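Local coordinates for protein chaperone SYCD (Yersinia enterocolitica, PDB 2VGX) that acts as a type III secretion chaperone for translocator proteins and, probably, modulates yop operon expression, at residues L114-I119 with R131-L136. Residues are numbered along the deposited sequence; the frame is centred on the assembly and turned at random.
Sequences LAQELI and RVSSML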
loop_
_atom_site.group_PDB
_atom_site.type_symbol
_atom_site.label_atom_id
_atom_site.label_comp_id
_atom_site.label_asym_id
_atom_site.label_seq_id
_atom_site.Cartn_x
_atom_site.Cartn_y
_atom_site.Cartn_z
ATOM N N LEU B 114 29.298 -12.326 9.702
ATOM C CA LEU B 114 28.020 -13.015 9.519
ATOM C C LEU B 114 27.679 -13.128 8.046
ATOM O O LEU B 114 27.267 -14.189 7.601
ATOM C CB LEU B 114 26.887 -12.296 10.273
ATOM C CG LEU B 114 25.510 -13.013 10.142
ATOM C CD1 LEU B 114 25.549 -14.503 10.689
ATOM C CD2 LEU B 114 24.491 -12.194 10.880
ATOM N N ALA B 115 27.842 -12.049 7.278
ATOM C CA ALA B 115 27.612 -12.128 5.829
ATOM C C ALA B 115 28.485 -13.213 5.219
ATOM O O ALA B 115 28.010 -13.994 4.406
ATOM C CB ALA B 115 27.877 -10.770 5.137
ATOM N N GLN B 116 29.757 -13.255 5.622
ATOM C CA GLN B 116 30.726 -14.243 5.112
ATOM C C GLN B 116 30.264 -15.707 5.370
ATOM O O GLN B 116 30.299 -16.551 4.477
ATOM C CB GLN B 116 32.103 -13.958 5.737
ATOM C CG GLN B 116 33.263 -14.782 5.160
ATOM C CD GLN B 116 34.637 -14.274 5.606
ATOM O OE1 GLN B 116 35.048 -14.467 6.749
ATOM N NE2 GLN B 116 35.343 -13.616 4.694
ATOM N N GLU B 117 29.812 -15.972 6.593
ATOM C CA GLU B 117 29.279 -17.260 7.000
ATOM C C GLU B 117 28.075 -17.637 6.114
ATOM O O GLU B 117 28.034 -18.739 5.578
ATOM C CB GLU B 117 28.878 -17.157 8.472
ATOM C CG GLU B 117 28.600 -18.455 9.200
ATOM C CD GLU B 117 28.593 -18.278 10.726
ATOM O OE1 GLU B 117 28.676 -17.120 11.232
ATOM O OE2 GLU B 117 28.501 -19.312 11.430
ATOM N N LEU B 118 27.138 -16.703 5.941
ATOM C CA LEU B 118 25.928 -16.923 5.123
ATOM C C LEU B 118 26.180 -17.256 3.647
ATOM O O LEU B 118 25.405 -17.993 3.042
ATOM C CB LEU B 118 25.002 -15.720 5.231
ATOM C CG LEU B 118 24.368 -15.571 6.605
ATOM C CD1 LEU B 118 23.647 -14.236 6.725
ATOM C CD2 LEU B 118 23.380 -16.727 6.844
ATOM N N ILE B 119 27.273 -16.751 3.080
ATOM C CA ILE B 119 27.495 -16.875 1.641
ATOM C C ILE B 119 28.509 -17.956 1.225
ATOM O O ILE B 119 28.725 -18.169 0.029
ATOM C CB ILE B 119 27.882 -15.517 1.005
ATOM C CG1 ILE B 119 29.229 -15.027 1.524
ATOM C CG2 ILE B 119 26.810 -14.465 1.277
ATOM C CD1 ILE B 119 29.596 -13.660 1.042
ATOM N N ARG B 131 33.733 -8.759 -2.283
ATOM C CA ARG B 131 33.628 -7.461 -1.590
ATOM C C ARG B 131 33.789 -7.608 -0.075
ATOM O O ARG B 131 34.517 -6.824 0.590
ATOM C CB ARG B 131 32.297 -6.736 -1.922
ATOM C CG ARG B 131 32.164 -6.278 -3.394
ATOM C CD ARG B 131 30.707 -5.958 -3.816
ATOM N NE ARG B 131 30.189 -4.667 -3.332
ATOM C CZ ARG B 131 28.893 -4.305 -3.342
ATOM N NH1 ARG B 131 27.945 -5.129 -3.797
ATOM N NH2 ARG B 131 28.529 -3.117 -2.874
ATOM N N VAL B 132 33.116 -8.616 0.486
ATOM C CA VAL B 132 33.184 -8.860 1.922
ATOM C C VAL B 132 34.627 -9.090 2.386
ATOM O O VAL B 132 35.046 -8.518 3.373
ATOM C CB VAL B 132 32.238 -10.031 2.379
ATOM C CG1 VAL B 132 32.522 -10.392 3.834
ATOM C CG2 VAL B 132 30.735 -9.579 2.246
ATOM N N SER B 133 35.371 -9.939 1.685
ATOM C CA SER B 133 36.762 -10.224 2.059
ATOM C C SER B 133 37.617 -8.976 1.969
ATOM O O SER B 133 38.493 -8.754 2.796
ATOM C CB SER B 133 37.358 -11.308 1.151
ATOM O OG SER B 133 36.661 -12.522 1.329
ATOM N N SER B 134 37.346 -8.185 0.951
ATOM C CA SER B 134 38.064 -6.950 0.683
ATOM C C SER B 134 37.833 -5.977 1.835
ATOM O O SER B 134 38.788 -5.405 2.375
ATOM C CB SER B 134 37.597 -6.394 -0.671
ATOM O OG SER B 134 38.320 -5.244 -1.052
ATOM N N MET B 135 36.563 -5.806 2.231
ATOM C CA MET B 135 36.225 -4.923 3.351
ATOM C C MET B 135 36.775 -5.371 4.698
ATOM O O MET B 135 37.183 -4.552 5.480
ATOM C CB MET B 135 34.709 -4.714 3.438
ATOM C CG MET B 135 34.160 -4.064 2.187
ATOM S SD MET B 135 32.360 -4.192 2.099
ATOM C CE MET B 135 31.905 -3.238 3.547
ATOM N N LEU B 136 36.776 -6.674 4.972
ATOM C CA LEU B 136 37.312 -7.211 6.210
ATOM C C LEU B 136 38.808 -6.967 6.314
ATOM O O LEU B 136 39.329 -6.633 7.382
ATOM C CB LEU B 136 37.041 -8.722 6.307
ATOM C CG LEU B 136 35.619 -9.097 6.791
ATOM C CD1 LEU B 136 35.390 -10.598 6.575
ATOM C CD2 LEU B 136 35.441 -8.709 8.254
#
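The side-chain amide of Gln-116 carries a methyl group over one face: CD1 of Leu-136, shifted past CD toward the outer end of the amide, lies nearest NE2 at 3.6 Å, with OE1 and CD each 3.9 Å away. At the edge, close to the amide plane beyond NE2, lies the hydroxyl of Ser-133, but its OG is 3.8 Å from Gln-116 NE2, too far for a hydrogen bond; that OG instead bonds to the carbonyl of Ser-129, one turn earlier in its own helix. With CG anti to the backbone N (chi1 -172°) and the chain extended beyond it, Gln-116 reaches across to helix 128-138, so that its stem as well as its tip is used. The two methyls of Val-132 divide the contact: CG1 meets Gln-116 CB at 4.1 Å, whereas CG2 turns to the buried side, 4.2 Å from Ala-115 CB and 4.4 Å from Ile-119 CD1. Phe-93 of helix 90-100 also touches this valine. The pair illustrates how a long polar side chain can line the partly exposed margin of a buried valine–alanine–isoleucine cluster without any hydrogen bond joining the segments, which run nearly antiparallel, at 152°, with axes 10.2 Å apart, as in the stacked antiparallel helices of a tetratricopeptide-repeat fold.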